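Local coordinates for protein terminal oxygenase component of carbazole (Janthinobacterium sp., PDB 7BUG) that catalyses, as the terminal oxygenase of carbazole 1,9a-dioxygenase, the angular dioxygenation of carbazole, using a Rieske [2Fe-2S] cluster and a mononuclear iron, at residues A[17-28]-A[369-379]; A[46-57]-A[128-137]. All coordinates share one frame; numbering follows the deposited sequence.

Contact 1: residues A[17-28]-A[369-379]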
loop_
_atom_site.group_PDB
_atom_site.type_symbol
_atom_site.label_atom_id
_atom_site.label_comp_id
_atom_site.label_asym_id
_atom_site.label_seq_id
_atom_site.Cartn_x
_atom_site.Cartn_y
_atom_site.Cartn_z
ATOM N N PRO A 17 -25.188 -14.205 -1.232
ATOM C CA PRO A 17 -24.044 -15.129 -1.158
ATOM C C PRO A 17 -23.017 -14.830 -2.262
ATOM O O PRO A 17 -21.835 -14.885 -2.006
ATOM C CB PRO A 17 -24.666 -16.515 -1.326
ATOM C CG PRO A 17 -26.103 -16.312 -0.787
ATOM C CD PRO A 17 -26.472 -14.937 -1.318
ATOM N N TYR A 18 -23.507 -14.477 -3.425
ATOM C CA TYR A 18 -22.616 -14.096 -4.575
ATOM C C TYR A 18 -21.798 -12.868 -4.210
ATOM O O TYR A 18 -20.594 -12.835 -4.513
ATOM C CB TYR A 18 -23.460 -13.837 -5.800
ATOM C CG TYR A 18 -22.674 -13.378 -7.000
ATOM C CD1 TYR A 18 -21.910 -14.250 -7.729
ATOM C CD2 TYR A 18 -22.686 -12.057 -7.362
ATOM C CE1 TYR A 18 -21.225 -13.806 -8.862
ATOM C CE2 TYR A 18 -22.028 -11.600 -8.480
ATOM C CZ TYR A 18 -21.314 -12.476 -9.252
ATOM O OH TYR A 18 -20.731 -12.102 -10.435
ATOM N N VAL A 19 -22.430 -11.841 -3.621
ATOM C CA VAL A 19 -21.701 -10.619 -3.185
ATOM C C VAL A 19 -20.709 -10.967 -2.076
ATOM O O VAL A 19 -19.614 -10.366 -2.003
ATOM C CB VAL A 19 -22.689 -9.515 -2.772
ATOM C CG1 VAL A 19 -21.937 -8.377 -2.147
ATOM C CG2 VAL A 19 -23.491 -9.091 -3.970
ATOM N N ASP A 20 -21.000 -11.962 -1.237
ATOM C CA ASP A 20 -20.050 -12.349 -0.190
ATOM C C ASP A 20 -18.844 -13.093 -0.790
ATOM O O ASP A 20 -17.773 -13.189 -0.112
ATOM C CB ASP A 20 -20.743 -13.252 0.829
ATOM C CG ASP A 20 -20.043 -13.292 2.148
ATOM O OD1 ASP A 20 -19.487 -12.259 2.535
ATOM O OD2 ASP A 20 -20.174 -14.341 2.816
ATOM N N ALA A 21 -18.990 -13.662 -1.978
ATOM C CA ALA A 21 -18.004 -14.626 -2.528
ATOM C C ALA A 21 -16.809 -13.928 -3.208
ATOM O O ALA A 21 -16.435 -14.278 -4.328
ATOM C CB ALA A 21 -18.684 -15.660 -3.370
ATOM N N LYS A 22 -16.170 -13.005 -2.489
ATOM C CA LYS A 22 -15.027 -12.205 -2.958
ATOM C C LYS A 22 -13.844 -13.101 -3.337
ATOM O O LYS A 22 -13.113 -12.772 -4.309
ATOM C CB LYS A 22 -14.676 -11.185 -1.866
ATOM C CG LYS A 22 -13.568 -10.227 -2.241
ATOM C CD LYS A 22 -13.315 -9.261 -1.116
ATOM C CE LYS A 22 -14.555 -8.456 -0.807
ATOM N NZ LYS A 22 -14.161 -7.077 -0.438
ATOM N N LEU A 23 -13.660 -14.228 -2.641
ATOM C CA LEU A 23 -12.554 -15.184 -2.912
ATOM C C LEU A 23 -12.988 -16.357 -3.787
ATOM O O LEU A 23 -12.147 -17.263 -4.008
ATOM C CB LEU A 23 -12.020 -15.723 -1.577
ATOM C CG LEU A 23 -11.101 -14.800 -0.814
ATOM C CD1 LEU A 23 -10.881 -15.347 0.593
ATOM C CD2 LEU A 23 -9.764 -14.613 -1.546
ATOM N N GLY A 24 -14.208 -16.375 -4.306
ATOM C CA GLY A 24 -14.732 -17.482 -5.098
ATOM C C GLY A 24 -15.429 -18.536 -4.259
ATOM O O GLY A 24 -15.536 -18.416 -3.026
ATOM N N PHE A 25 -15.808 -19.596 -4.922
ATOM C CA PHE A 25 -16.594 -20.707 -4.342
ATOM C C PHE A 25 -15.668 -21.876 -4.085
ATOM O O PHE A 25 -15.041 -22.432 -5.017
ATOM C CB PHE A 25 -17.746 -21.069 -5.275
ATOM C CG PHE A 25 -18.711 -19.928 -5.453
ATOM C CD1 PHE A 25 -19.346 -19.329 -4.364
ATOM C CD2 PHE A 25 -19.060 -19.532 -6.734
ATOM C CE1 PHE A 25 -20.307 -18.340 -4.572
ATOM C CE2 PHE A 25 -20.037 -18.560 -6.918
ATOM C CZ PHE A 25 -20.620 -17.928 -5.839
ATOM N N ARG A 26 -15.655 -22.330 -2.840
ATOM C CA ARG A 26 -14.944 -23.537 -2.432
ATOM C C ARG A 26 -15.722 -24.767 -2.923
ATOM O O ARG A 26 -16.912 -24.639 -3.200
ATOM C CB ARG A 26 -14.692 -23.532 -0.927
ATOM C CG ARG A 26 -13.712 -24.592 -0.448
ATOM C CD ARG A 26 -13.489 -24.443 1.055
ATOM N NE ARG A 26 -12.481 -25.386 1.464
ATOM C CZ ARG A 26 -11.169 -25.207 1.264
ATOM N NH1 ARG A 26 -10.702 -24.024 0.871
ATOM N NH2 ARG A 26 -10.335 -26.167 1.613
ATOM N N ASN A 27 -15.041 -25.900 -3.029
ATOM C CA ASN A 27 -15.625 -27.211 -3.377
ATOM C C ASN A 27 -16.054 -27.233 -4.849
ATOM O O ASN A 27 -17.075 -27.843 -5.186
ATOM C CB ASN A 27 -16.751 -27.544 -2.384
ATOM C CG ASN A 27 -16.245 -27.526 -0.968
ATOM O OD1 ASN A 27 -15.252 -28.182 -0.681
ATOM N ND2 ASN A 27 -16.856 -26.761 -0.074
ATOM N N HIS A 28 -15.256 -26.629 -5.754
ATOM C CA HIS A 28 -15.375 -26.784 -7.204
ATOM C C HIS A 28 -13.984 -27.023 -7.793
ATOM O O HIS A 28 -12.987 -26.705 -7.147
ATOM C CB HIS A 28 -16.005 -25.555 -7.885
ATOM C CG HIS A 28 -17.394 -25.217 -7.486
ATOM N ND1 HIS A 28 -18.465 -25.607 -8.233
ATOM C CD2 HIS A 28 -17.874 -24.523 -6.444
ATOM C CE1 HIS A 28 -19.564 -25.150 -7.614
ATOM N NE2 HIS A 28 -19.249 -24.468 -6.543
ATOM N N ALA A 369 -25.621 -18.498 -9.013
ATOM C CA ALA A 369 -24.374 -18.696 -8.257
ATOM C C ALA A 369 -24.705 -18.690 -6.777
ATOM O O ALA A 369 -24.081 -19.449 -6.020
ATOM C CB ALA A 369 -23.382 -17.593 -8.587
ATOM N N SER A 370 -25.590 -17.788 -6.343
ATOM C CA SER A 370 -25.960 -17.661 -4.913
ATOM C C SER A 370 -26.609 -18.961 -4.438
ATOM O O SER A 370 -26.294 -19.360 -3.298
ATOM C CB SER A 370 -26.874 -16.505 -4.702
ATOM O OG SER A 370 -26.250 -15.243 -4.911
ATOM N N GLU A 371 -27.448 -19.567 -5.279
ATOM C CA GLU A 371 -28.279 -20.726 -4.849
ATOM C C GLU A 371 -27.467 -22.023 -4.939
ATOM O O GLU A 371 -27.666 -22.912 -4.081
ATOM C CB GLU A 371 -29.573 -20.830 -5.654
ATOM C CG GLU A 371 -30.417 -22.017 -5.193
ATOM C CD GLU A 371 -31.749 -22.259 -5.905
ATOM O OE1 GLU A 371 -32.037 -21.554 -6.911
ATOM O OE2 GLU A 371 -32.491 -23.177 -5.470
ATOM N N HIS A 372 -26.546 -22.148 -5.895
ATOM C CA HIS A 372 -26.014 -23.461 -6.328
ATOM C C HIS A 372 -24.513 -23.609 -6.118
ATOM O O HIS A 372 -24.013 -24.676 -6.423
ATOM C CB HIS A 372 -26.380 -23.741 -7.766
ATOM C CG HIS A 372 -27.831 -23.960 -7.962
ATOM N ND1 HIS A 372 -28.473 -25.076 -7.461
ATOM C CD2 HIS A 372 -28.762 -23.198 -8.594
ATOM C CE1 HIS A 372 -29.761 -25.009 -7.815
ATOM N NE2 HIS A 372 -29.966 -23.848 -8.492
ATOM N N ASN A 373 -23.831 -22.602 -5.578
ATOM C CA ASN A 373 -22.387 -22.727 -5.236
ATOM C C ASN A 373 -22.198 -23.805 -4.160
ATOM O O ASN A 373 -23.121 -24.041 -3.344
ATOM C CB ASN A 373 -21.804 -21.403 -4.795
ATOM C CG ASN A 373 -22.223 -21.017 -3.393
ATOM O OD1 ASN A 373 -21.611 -21.447 -2.408
ATOM N ND2 ASN A 373 -23.211 -20.135 -3.299
ATOM N N GLN A 374 -21.039 -24.436 -4.142
ATOM C CA GLN A 374 -20.741 -25.512 -3.161
ATOM C C GLN A 374 -19.990 -24.986 -1.942
ATOM O O GLN A 374 -19.492 -25.802 -1.142
ATOM C CB GLN A 374 -20.001 -26.654 -3.857
ATOM C CG GLN A 374 -20.792 -27.277 -5.000
ATOM C CD GLN A 374 -21.932 -28.149 -4.516
ATOM O OE1 GLN A 374 -21.951 -28.550 -3.381
ATOM N NE2 GLN A 374 -22.899 -28.438 -5.366
ATOM N N GLY A 375 -19.940 -23.679 -1.730
ATOM C CA GLY A 375 -19.352 -23.111 -0.526
ATOM C C GLY A 375 -18.710 -21.763 -0.793
ATOM O O GLY A 375 -18.175 -21.564 -1.898
ATOM N N ILE A 376 -18.719 -20.891 0.198
ATOM C CA ILE A 376 -18.069 -19.551 0.098
ATOM C C ILE A 376 -16.688 -19.630 0.740
ATOM O O ILE A 376 -16.558 -19.833 1.968
ATOM C CB ILE A 376 -18.956 -18.443 0.683
ATOM C CG1 ILE A 376 -20.199 -18.296 -0.195
ATOM C CG2 ILE A 376 -18.190 -17.141 0.836
ATOM C CD1 ILE A 376 -21.293 -17.482 0.403
ATOM N N GLN A 377 -15.663 -19.412 -0.077
ATOM C CA GLN A 377 -14.285 -19.385 0.450
ATOM C C GLN A 377 -14.116 -18.157 1.326
ATOM O O GLN A 377 -14.551 -17.029 0.930
ATOM C CB GLN A 377 -13.296 -19.367 -0.718
ATOM C CG GLN A 377 -11.857 -19.237 -0.271
ATOM C CD GLN A 377 -11.239 -20.569 0.098
ATOM O OE1 GLN A 377 -11.960 -21.542 0.372
ATOM N NE2 GLN A 377 -9.915 -20.667 0.081
ATOM N N THR A 378 -13.478 -18.337 2.470
ATOM C CA THR A 378 -13.270 -17.223 3.425
ATOM C C THR A 378 -11.810 -17.163 3.866
ATOM O O THR A 378 -11.033 -18.056 3.551
ATOM C CB THR A 378 -14.146 -17.390 4.678
ATOM O OG1 THR A 378 -13.553 -18.418 5.470
ATOM C CG2 THR A 378 -15.582 -17.729 4.354
ATOM N N GLN A 379 -11.462 -16.046 4.473
ATOM C CA GLN A 379 -10.084 -15.808 4.954
ATOM C C GLN A 379 -9.789 -16.888 5.995
ATOM O O GLN A 379 -8.611 -17.280 6.133
ATOM C CB GLN A 379 -9.910 -14.361 5.443
ATOM C CG GLN A 379 -9.250 -13.428 4.439
ATOM C CD GLN A 379 -7.948 -13.911 3.847
ATOM O OE1 GLN A 379 -7.029 -14.398 4.529
ATOM N NE2 GLN A 379 -7.845 -13.745 2.546
HETATM O O HOH W 1 -15.473 -16.129 -1.429
#
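Phe25 and Asn373 meet face to face at the junction where the N-terminal segment leading into the Rieske sheet meets the C-terminal end of the catalytic domain; the chain after helix 16-20 runs antiparallel to the chain leaving helix 360-372, with a single beta bridge between Phe25 and Ile376. The Asn373 amide is stacked on the Phe25 ring, their planes 6° apart, and Asn373 CB sits over the same ring, 3.4 Å from its centroid, in a CH-pi contact. Two bonds within its own segment hold that amide flat: ND2 donates to Ala369 O, and OD1 accepts from Gly375 N in an Asx turn. With Asn373 CG between the backbone N and the carbonyl carbon (chi1 75°), the amide comes to lie against the ring. Arg26 and Gln377 turn their flat ends nearly coplanar; Arg26 NH1 meets a lone pair of Gln377 OE1 at 2.8 Å, and salt bridges join the guanidinium to Glu51 and Asp139. Asn27 ND2 reaches Gln374 O at 3.0 Å, and His28 NE2 accepts from Gln374 N, the donor tilted from the ring plane. Ala369 CB touches both Tyr18 CD1 and Phe25 CE2, and Ser370 OG, which also bonds Arg366 O, accepts from Tyr18 N at 3.2 Å. One water takes a hydrogen bond from Leu23 N and donates to Gly24 O and Gln377 O, the last at 2.7 Å.

Contact 2: residues A[46-57]-A[128-137]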
loop_
_atom_site.group_PDB
_atom_site.type_symbol
_atom_site.label_atom_id
_atom_site.label_comp_id
_atom_site.label_asym_id
_atom_site.label_seq_id
_atom_site.Cartn_x
_atom_site.Cartn_y
_atom_site.Cartn_z
ATOM N N LEU A 46 1.349 -21.775 -7.394
ATOM C CA LEU A 46 0.286 -20.881 -7.861
ATOM C C LEU A 46 -0.589 -20.561 -6.655
ATOM O O LEU A 46 -0.486 -21.225 -5.628
ATOM C CB LEU A 46 -0.478 -21.536 -8.988
ATOM C CG LEU A 46 -1.173 -22.840 -8.606
ATOM C CD1 LEU A 46 -2.623 -22.618 -8.271
ATOM C CD2 LEU A 46 -1.033 -23.821 -9.744
ATOM N N LYS A 47 -1.385 -19.533 -6.795
ATOM C CA LYS A 47 -2.365 -19.155 -5.760
ATOM C C LYS A 47 -3.773 -19.323 -6.347
ATOM O O LYS A 47 -4.068 -18.786 -7.430
ATOM C CB LYS A 47 -2.069 -17.743 -5.264
ATOM C CG LYS A 47 -3.011 -17.357 -4.135
ATOM C CD LYS A 47 -2.770 -15.941 -3.601
ATOM C CE LYS A 47 -1.667 -15.957 -2.582
ATOM N NZ LYS A 47 -1.470 -14.592 -2.057
ATOM N N LEU A 48 -4.641 -20.035 -5.624
ATOM C CA LEU A 48 -6.004 -20.359 -6.047
ATOM C C LEU A 48 -6.943 -20.130 -4.869
ATOM O O LEU A 48 -6.694 -20.689 -3.779
ATOM C CB LEU A 48 -6.051 -21.799 -6.527
ATOM C CG LEU A 48 -7.405 -22.315 -6.957
ATOM C CD1 LEU A 48 -8.028 -21.487 -8.064
ATOM C CD2 LEU A 48 -7.344 -23.776 -7.349
ATOM N N LEU A 49 -7.963 -19.297 -5.059
ATOM C CA LEU A 49 -8.927 -18.991 -3.964
ATOM C C LEU A 49 -8.167 -18.469 -2.746
ATOM O O LEU A 49 -8.580 -18.713 -1.602
ATOM C CB LEU A 49 -9.782 -20.225 -3.644
ATOM C CG LEU A 49 -11.093 -20.373 -4.409
ATOM C CD1 LEU A 49 -10.950 -20.312 -5.896
ATOM C CD2 LEU A 49 -11.827 -21.634 -3.962
ATOM N N GLY A 50 -7.048 -17.786 -2.967
ATOM C CA GLY A 50 -6.232 -17.160 -1.921
ATOM C C GLY A 50 -5.223 -18.063 -1.290
ATOM O O GLY A 50 -4.376 -17.593 -0.465
ATOM N N GLU A 51 -5.204 -19.339 -1.659
ATOM C CA GLU A 51 -4.307 -20.334 -1.057
ATOM C C GLU A 51 -3.119 -20.611 -2.005
ATOM O O GLU A 51 -3.313 -20.894 -3.221
ATOM C CB GLU A 51 -5.017 -21.684 -0.869
ATOM C CG GLU A 51 -6.303 -21.599 -0.060
ATOM C CD GLU A 51 -6.915 -22.907 0.384
ATOM O OE1 GLU A 51 -6.199 -23.912 0.396
ATOM O OE2 GLU A 51 -8.100 -22.891 0.777
ATOM N N ASN A 52 -1.928 -20.617 -1.418
ATOM C CA ASN A 52 -0.700 -20.930 -2.192
ATOM C C ASN A 52 -0.612 -22.456 -2.279
ATOM O O ASN A 52 -0.644 -23.124 -1.221
ATOM C CB ASN A 52 0.600 -20.412 -1.552
ATOM C CG ASN A 52 0.667 -18.896 -1.584
ATOM O OD1 ASN A 52 0.457 -18.308 -2.647
ATOM N ND2 ASN A 52 0.898 -18.283 -0.444
ATOM N N LEU A 53 -0.474 -22.969 -3.496
ATOM C CA LEU A 53 -0.413 -24.403 -3.766
ATOM C C LEU A 53 0.841 -24.750 -4.557
ATOM O O LEU A 53 1.388 -23.909 -5.340
ATOM C CB LEU A 53 -1.618 -24.809 -4.604
ATOM C CG LEU A 53 -3.000 -24.454 -4.039
ATOM C CD1 LEU A 53 -4.113 -24.903 -4.957
ATOM C CD2 LEU A 53 -3.192 -24.975 -2.632
ATOM N N LEU A 54 1.249 -25.996 -4.390
ATOM C CA LEU A 54 2.343 -26.583 -5.184
ATOM C C LEU A 54 1.760 -27.733 -5.985
ATOM O O LEU A 54 0.978 -28.532 -5.419
ATOM C CB LEU A 54 3.423 -27.163 -4.287
ATOM C CG LEU A 54 4.630 -26.301 -4.001
ATOM C CD1 LEU A 54 5.559 -27.113 -3.121
ATOM C CD2 LEU A 54 5.357 -25.871 -5.281
ATOM N N VAL A 55 2.087 -27.774 -7.252
ATOM C CA VAL A 55 1.687 -28.893 -8.149
ATOM C C VAL A 55 2.966 -29.540 -8.648
ATOM O O VAL A 55 3.882 -28.852 -9.077
ATOM C CB VAL A 55 0.784 -28.439 -9.293
ATOM C CG1 VAL A 55 0.402 -29.610 -10.157
ATOM C CG2 VAL A 55 -0.450 -27.725 -8.779
ATOM N N ASN A 56 2.978 -30.870 -8.650
ATOM C CA ASN A 56 4.122 -31.634 -9.185
ATOM C C ASN A 56 3.619 -32.749 -10.100
ATOM O O ASN A 56 2.478 -33.168 -9.938
ATOM C CB ASN A 56 4.961 -32.251 -8.074
ATOM C CG ASN A 56 6.383 -32.606 -8.506
ATOM O OD1 ASN A 56 6.807 -32.256 -9.606
ATOM N ND2 ASN A 56 7.151 -33.252 -7.620
ATOM N N ARG A 57 4.442 -33.130 -11.059
ATOM C CA ARG A 57 4.152 -34.294 -11.928
ATOM C C ARG A 57 5.144 -35.379 -11.543
ATOM O O ARG A 57 6.372 -35.120 -11.643
ATOM C CB ARG A 57 4.204 -33.905 -13.411
ATOM C CG ARG A 57 3.815 -35.087 -14.295
ATOM C CD ARG A 57 3.971 -34.668 -15.728
ATOM N NE ARG A 57 3.144 -33.565 -16.201
ATOM C CZ ARG A 57 1.855 -33.643 -16.525
ATOM N NH1 ARG A 57 1.176 -34.746 -16.286
ATOM N NH2 ARG A 57 1.212 -32.589 -16.995
ATOM N N GLU A 128 -6.042 -33.921 -15.049
ATOM C CA GLU A 128 -5.794 -33.284 -16.360
ATOM C C GLU A 128 -6.868 -33.745 -17.322
ATOM O O GLU A 128 -7.184 -34.935 -17.309
ATOM C CB GLU A 128 -4.453 -33.753 -16.912
ATOM C CG GLU A 128 -3.342 -33.540 -15.970
ATOM C CD GLU A 128 -2.058 -33.813 -16.684
ATOM O OE1 GLU A 128 -1.531 -34.935 -16.525
ATOM O OE2 GLU A 128 -1.636 -32.925 -17.392
ATOM N N ALA A 129 -7.466 -32.838 -18.070
ATOM C CA ALA A 129 -8.438 -33.161 -19.112
ATOM C C ALA A 129 -8.262 -32.155 -20.232
ATOM O O ALA A 129 -8.140 -30.964 -19.937
ATOM C CB ALA A 129 -9.812 -33.105 -18.564
ATOM N N LYS A 130 -8.176 -32.622 -21.456
ATOM C CA LYS A 130 -8.067 -31.742 -22.654
ATOM C C LYS A 130 -6.821 -30.845 -22.577
ATOM O O LYS A 130 -6.894 -29.703 -23.028
ATOM C CB LYS A 130 -9.359 -30.935 -22.816
ATOM C CG LYS A 130 -10.612 -31.774 -22.979
ATOM C CD LYS A 130 -10.441 -32.795 -24.093
ATOM C CE LYS A 130 -11.728 -33.193 -24.767
ATOM N NZ LYS A 130 -11.484 -34.213 -25.815
ATOM N N GLY A 131 -5.729 -31.348 -22.005
ATOM C CA GLY A 131 -4.475 -30.608 -21.854
ATOM C C GLY A 131 -4.592 -29.461 -20.873
ATOM O O GLY A 131 -3.691 -28.642 -20.860
ATOM N N CYS A 132 -5.617 -29.479 -19.999
ATOM C CA CYS A 132 -5.802 -28.446 -18.939
ATOM C C CYS A 132 -5.675 -29.095 -17.572
ATOM O O CYS A 132 -6.206 -30.223 -17.354
ATOM C CB CYS A 132 -7.152 -27.762 -19.052
ATOM S SG CYS A 132 -7.437 -27.034 -20.691
ATOM N N VAL A 133 -5.048 -28.385 -16.633
ATOM C CA VAL A 133 -4.857 -28.893 -15.260
ATOM C C VAL A 133 -5.940 -28.288 -14.376
ATOM O O VAL A 133 -5.928 -27.056 -14.207
ATOM C CB VAL A 133 -3.460 -28.540 -14.730
ATOM C CG1 VAL A 133 -3.270 -28.933 -13.270
ATOM C CG2 VAL A 133 -2.376 -29.133 -15.611
ATOM N N PHE A 134 -6.763 -29.156 -13.774
ATOM C CA PHE A 134 -7.855 -28.718 -12.871
ATOM C C PHE A 134 -7.525 -29.139 -11.450
ATOM O O PHE A 134 -7.133 -30.317 -11.218
ATOM C CB PHE A 134 -9.159 -29.382 -13.305
ATOM C CG PHE A 134 -9.750 -28.888 -14.582
ATOM C CD1 PHE A 134 -9.395 -29.401 -15.823
ATOM C CD2 PHE A 134 -10.664 -27.858 -14.544
ATOM C CE1 PHE A 134 -9.948 -28.873 -16.992
ATOM C CE2 PHE A 134 -11.266 -27.405 -15.708
ATOM C CZ PHE A 134 -10.922 -27.936 -16.922
ATOM N N ILE A 135 -7.705 -28.236 -10.498
ATOM C CA ILE A 135 -7.571 -28.531 -9.054
ATOM C C ILE A 135 -8.954 -28.432 -8.428
ATOM O O ILE A 135 -9.656 -27.468 -8.727
ATOM C CB ILE A 135 -6.575 -27.549 -8.403
ATOM C CG1 ILE A 135 -5.195 -27.726 -9.029
ATOM C CG2 ILE A 135 -6.544 -27.694 -6.889
ATOM C CD1 ILE A 135 -4.186 -26.738 -8.561
ATOM N N TYR A 136 -9.306 -29.410 -7.616
ATOM C CA TYR A 136 -10.543 -29.359 -6.818
ATOM C C TYR A 136 -10.216 -28.633 -5.536
ATOM O O TYR A 136 -9.578 -29.223 -4.671
ATOM C CB TYR A 136 -11.062 -30.760 -6.550
ATOM C CG TYR A 136 -12.359 -30.707 -5.787
ATOM C CD1 TYR A 136 -13.516 -30.284 -6.403
ATOM C CD2 TYR A 136 -12.413 -31.051 -4.441
ATOM C CE1 TYR A 136 -14.714 -30.248 -5.714
ATOM C CE2 TYR A 136 -13.619 -31.042 -3.761
ATOM C CZ TYR A 136 -14.767 -30.650 -4.406
ATOM O OH TYR A 136 -15.939 -30.651 -3.693
ATOM N N LEU A 137 -10.494 -27.329 -5.478
ATOM C CA LEU A 137 -10.187 -26.533 -4.268
ATOM C C LEU A 137 -11.353 -26.730 -3.296
ATOM O O LEU A 137 -12.250 -25.932 -3.257
ATOM C CB LEU A 137 -9.934 -25.077 -4.624
ATOM C CG LEU A 137 -9.100 -24.248 -3.654
ATOM C CD1 LEU A 137 -9.696 -24.162 -2.256
ATOM C CD2 LEU A 137 -7.675 -24.748 -3.569
#
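Arg57 and Glu128 close one end of this contact between strands of an antiparallel sheet in the Rieske part of the chain, and their salt bridge exemplifies end-on pairing. Arg57 NH1 meets Glu128 OE1 at 2.7 Å and NH2 meets OE2 at 2.9 Å, both nearly straight. Both oxygens lie close to the guanidinium plane, yet the carboxylate is turned 45° against it, so each nitrogen comes from above the carboxylate plane. Further partners hold the two groups: Arg57 also donates to Ile38 O, Ser35 O and Gly60 O, and Glu128 OE2 bonds the hydroxyl of Ser35. A leucine in place of Arg57 would probably leave the Glu128 carboxylate without its countercharge and those three carbonyl oxygens without this donor.

The remainder is apolar. Ile135 sends CD1 tip to tip against Val55 CG2 (3.9 Å) and Leu53 CD1 (4.0 Å); chi1 -62° and an extended chi2 (175°) carry CD1 toward both. Leu137 runs antiparallel past each of Leu48 and Leu49, its CD1 3.7 Å from Leu49 CD2, while its CD2 packs on Leu53 CD1 at 3.8 Å. Leu137 CD1 also lies against Glu51, whose OE2 pairs with Arg26, and OE1 with Lys66 and the hydroxyl of Tyr124.

Strands 51-58 and 132-137 are not neighbours in the sheet: strands 61-66 and 123-129 run between them, and the curved sheet brings these side chains together over Tyr124, with Val32 of strand 28-32 alongside Leu46 and Ile135.

The centres of contacts 1 and 2 lie about 18 Å apart, and the two meet directly. Along the chain the order is 17-28, 46-57, 128-137 and 369-379, so contact 1 brings together regions near the two ends of the chain around the stretch that contains contact 2. Segment 17-28 runs up to strand 28-32, the neighbour of strand 132-137 in the six-stranded sheet, and Asn27 N lies 2.8 Å from Leu137 O, a probable hydrogen bond. Arg26 takes part in both contacts. In consequence, helix 360-372 of the catalytic part, near the C-terminus, is tied through the N-terminal segment to the Rieske sheet.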